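Local coordinates for protein LP04448p (Drosophila melanogaster, PDB 4QMH) that probably binds tubulin through this TOG domain, the fourth of an array with which XMAP215-family proteins drive microtubule polymerization, at residues E154-L159 and Y184-D189. Sequence-based numbering, arbitrary orientation.
Sequences ELWAWL and YAHICD
A single buried side-chain hydrogen bond, W156 to H186, joins helix 149-162 to the C-terminal part of helix 173-186. W156 NE1 donates to H186 ND1 at 2.9 Å with an N-H...N angle of 169°, which is nearly straight. Each nitrogen lies close to the other ring's plane, so the indole N-H comes in at the edge of the imidazole, at ND1; this is consistent with an ND1 that carries no proton. The rings are nevertheless turned 83° against each other and meet edge against edge, neither lying over the face of the other, which excludes stacking. Both side chains have CG anti to the carbonyl carbon (chi1 -76° for W156), a setting that directs the two rings toward each other between helices whose nearest CA atoms, those of W156 and H186, are 9.2 Å apart. The remaining contact is slight: H186 CB lies 3.6 Å from W156 NE1, and the segments together bury only 93 Å². A phenylalanine in place of W156 would probably leave ND1 without its indole donor and the imidazole freer to turn. W156 also packs on N197 and A201 of helix 192-209 and on L144 of helix 139-145, while beyond H186 a type I turn from H186 to D189 leads toward helix 192-209. A buried polar tie of this kind between neighbouring helices fits the all-helical, HEAT-repeat-type solenoid of TOG domains.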
ATOM      1  N   GLU A 154       8.102   8.051   1.527  1.00 10.95           N
ATOM      2  CA  GLU A 154       6.849   8.000   0.769  1.00 10.56           C
ATOM      3  C   GLU A 154       5.688   7.573   1.648  1.00  9.95           C
ATOM      4  O   GLU A 154       4.592   8.115   1.541  1.00  9.82           O
ATOM      5  CB  GLU A 154       6.941   7.031  -0.411  1.00 14.13           C
ATOM      6  CG  GLU A 154       7.958   7.382  -1.458  1.00 13.75           C
ATOM      7  CD  GLU A 154       7.607   8.613  -2.267  1.00 19.42           C
ATOM      8  OE1 GLU A 154       6.426   9.014  -2.302  1.00 19.96           O
ATOM      9  OE2 GLU A 154       8.532   9.182  -2.875  1.00 19.71           O
ATOM     10  N   LEU A 155       5.933   6.593   2.512  1.00  8.31           N
ATOM     11  CA  LEU A 155       4.838   5.994   3.272  1.00  9.61           C
ATOM     12  C   LEU A 155       4.323   6.917   4.374  1.00  9.67           C
ATOM     13  O   LEU A 155       3.112   7.042   4.571  1.00  8.00           O
ATOM     14  CB  LEU A 155       5.247   4.621   3.816  1.00  8.99           C
ATOM     15  CG  LEU A 155       4.130   3.758   4.392  1.00 10.80           C
ATOM     16  CD1 LEU A 155       2.868   3.789   3.514  1.00  8.00           C
ATOM     17  CD2 LEU A 155       4.635   2.334   4.584  1.00  7.02           C
ATOM     18  N   TRP A 156       5.223   7.592   5.085  1.00  9.98           N
ATOM     19  CA  TRP A 156       4.767   8.599   6.033  1.00  9.57           C
ATOM     20  C   TRP A 156       4.032   9.761   5.346  1.00  9.45           C
ATOM     21  O   TRP A 156       3.083  10.309   5.900  1.00 10.16           O
ATOM     22  CB  TRP A 156       5.917   9.125   6.904  1.00  9.12           C
ATOM     23  CG  TRP A 156       6.340   8.162   7.983  1.00  9.44           C
ATOM     24  CD1 TRP A 156       7.587   7.629   8.160  1.00 12.63           C
ATOM     25  CD2 TRP A 156       5.519   7.614   9.029  1.00  7.93           C
ATOM     26  NE1 TRP A 156       7.594   6.797   9.250  1.00  9.92           N
ATOM     27  CE2 TRP A 156       6.338   6.761   9.797  1.00 10.46           C
ATOM     28  CE3 TRP A 156       4.173   7.760   9.387  1.00  8.03           C
ATOM     29  CZ2 TRP A 156       5.860   6.054  10.907  1.00  8.94           C
ATOM     30  CZ3 TRP A 156       3.699   7.057  10.484  1.00  9.07           C
ATOM     31  CH2 TRP A 156       4.541   6.214  11.234  1.00  8.64           C
ATOM     32  N   ALA A 157       4.458  10.142   4.145  1.00  9.07           N
ATOM     33  CA  ALA A 157       3.775  11.222   3.435  1.00  9.53           C
ATOM     34  C   ALA A 157       2.363  10.778   3.107  1.00 10.35           C
ATOM     35  O   ALA A 157       1.414  11.547   3.217  1.00 12.84           O
ATOM     36  CB  ALA A 157       4.513  11.570   2.154  1.00 10.66           C
ATOM     37  N   TRP A 158       2.237   9.523   2.686  1.00 11.04           N
ATOM     38  CA  TRP A 158       0.942   8.991   2.289  1.00 10.39           C
ATOM     39  C   TRP A 158       0.024   8.892   3.494  1.00  8.25           C
ATOM     40  O   TRP A 158      -1.136   9.277   3.424  1.00 10.20           O
ATOM     41  CB  TRP A 158       1.114   7.633   1.613  1.00  9.46           C
ATOM     42  CG  TRP A 158      -0.172   6.992   1.147  1.00 10.46           C
ATOM     43  CD1 TRP A 158      -0.848   7.253  -0.008  1.00 12.68           C
ATOM     44  CD2 TRP A 158      -0.895   5.951   1.814  1.00  8.27           C
ATOM     45  NE1 TRP A 158      -1.970   6.440  -0.100  1.00 10.93           N
ATOM     46  CE2 TRP A 158      -2.022   5.640   1.012  1.00  9.17           C
ATOM     47  CE3 TRP A 158      -0.709   5.262   3.018  1.00 12.05           C
ATOM     48  CZ2 TRP A 158      -2.948   4.666   1.376  1.00 12.39           C
ATOM     49  CZ3 TRP A 158      -1.636   4.298   3.381  1.00 12.46           C
ATOM     50  CH2 TRP A 158      -2.741   4.009   2.559  1.00 13.90           C
ATOM     51  N   LEU A 159       0.543   8.395   4.610  1.00  8.23           N
ATOM     52  CA  LEU A 159      -0.267   8.321   5.819  1.00  8.34           C
ATOM     53  C   LEU A 159      -0.679   9.713   6.282  1.00  9.31           C
ATOM     54  O   LEU A 159      -1.816   9.918   6.694  1.00 11.27           O
ATOM     55  CB  LEU A 159       0.480   7.586   6.938  1.00  7.53           C
ATOM     56  CG  LEU A 159       0.699   6.083   6.708  1.00  7.62           C
ATOM     57  CD1 LEU A 159       1.753   5.529   7.670  1.00 10.97           C
ATOM     58  CD2 LEU A 159      -0.608   5.323   6.856  1.00  8.46           C
ATOM     59  N   TYR A 184       7.280   6.772  16.535  1.00 10.06           N
ATOM     60  CA  TYR A 184       8.101   7.327  17.613  1.00 11.42           C
ATOM     61  C   TYR A 184       9.599   7.249  17.309  1.00 15.65           C
ATOM     62  O   TYR A 184      10.380   8.102  17.739  1.00 16.00           O
ATOM     63  CB  TYR A 184       7.772   6.658  18.951  1.00  9.56           C
ATOM     64  CG  TYR A 184       6.407   7.033  19.495  1.00 10.17           C
ATOM     65  CD1 TYR A 184       5.631   8.004  18.869  1.00  9.85           C
ATOM     66  CD2 TYR A 184       5.905   6.436  20.649  1.00 10.53           C
ATOM     67  CE1 TYR A 184       4.386   8.358  19.364  1.00  9.98           C
ATOM     68  CE2 TYR A 184       4.655   6.786  21.156  1.00  9.50           C
ATOM     69  CZ  TYR A 184       3.907   7.748  20.503  1.00  9.31           C
ATOM     70  OH  TYR A 184       2.667   8.104  20.988  1.00 13.19           O
ATOM     71  N   ALA A 185      10.004   6.239  16.553  1.00 13.10           N
ATOM     72  CA  ALA A 185      11.395   6.166  16.117  1.00 10.43           C
ATOM     73  C   ALA A 185      11.674   7.155  14.988  1.00 15.39           C
ATOM     74  O   ALA A 185      12.696   7.845  14.995  1.00 16.33           O
ATOM     75  CB  ALA A 185      11.734   4.770  15.674  1.00  9.54           C
ATOM     76  N   HIS A 186      10.767   7.218  14.019  1.00 12.09           N
ATOM     77  CA  HIS A 186      11.026   7.975  12.793  1.00 10.67           C
ATOM     78  C   HIS A 186      10.890   9.488  12.946  1.00 16.32           C
ATOM     79  O   HIS A 186      11.454  10.236  12.154  1.00 15.46           O
ATOM     80  CB  HIS A 186      10.183   7.435  11.628  1.00 10.60           C
ATOM     81  CG  HIS A 186      10.465   6.002  11.309  1.00 10.04           C
ATOM     82  ND1 HIS A 186       9.663   5.245  10.478  1.00 10.45           N
ATOM     83  CD2 HIS A 186      11.458   5.180  11.721  1.00  8.91           C
ATOM     84  CE1 HIS A 186      10.149   4.022  10.397  1.00 10.59           C
ATOM     85  NE2 HIS A 186      11.238   3.955  11.148  1.00 11.27           N
ATOM     86  N   ILE A 187      10.149   9.930  13.960  1.00 12.65           N
ATOM     87  CA  ILE A 187      10.134  11.330  14.344  1.00 17.60           C
ATOM     88  C   ILE A 187      11.555  11.797  14.606  1.00 16.89           C
ATOM     89  O   ILE A 187      11.866  12.974  14.451  1.00 21.23           O
ATOM     90  CB  ILE A 187       9.300  11.530  15.621  1.00 21.52           C
ATOM     91  CG1 ILE A 187       7.819  11.612  15.268  1.00 22.38           C
ATOM     92  CG2 ILE A 187       9.735  12.783  16.367  1.00 32.44           C
ATOM     93  CD1 ILE A 187       6.939  11.553  16.484  1.00 22.79           C
ATOM     94  N   CYS A 188      12.416  10.854  14.983  1.00 14.83           N
ATOM     95  CA  CYS A 188      13.809  11.146  15.306  1.00 19.69           C
ATOM     96  C   CYS A 188      14.791  10.517  14.321  1.00 22.79           C
ATOM     97  O   CYS A 188      15.985  10.420  14.612  1.00 25.24           O
ATOM     98  CB  CYS A 188      14.142  10.644  16.707  1.00 22.11           C
ATOM     99  SG  CYS A 188      13.197  11.457  18.001  1.00 30.97           S
ATOM    100  N   ASP A 189      14.290  10.083  13.168  1.00 19.54           N
ATOM    101  CA  ASP A 189      15.114   9.377  12.191  1.00 15.34           C
ATOM    102  C   ASP A 189      16.336  10.203  11.812  1.00 13.31           C
ATOM    103  O   ASP A 189      16.317  11.423  11.893  1.00 17.24           O
ATOM    104  CB  ASP A 189      14.291   9.050  10.944  1.00 17.34           C
ATOM    105  CG  ASP A 189      14.908   7.952  10.107  1.00 24.72           C
ATOM    106  OD1 ASP A 189      15.659   8.267   9.159  1.00 20.00           O
ATOM    107  OD2 ASP A 189      14.640   6.768  10.389  1.00 24.57           O
TER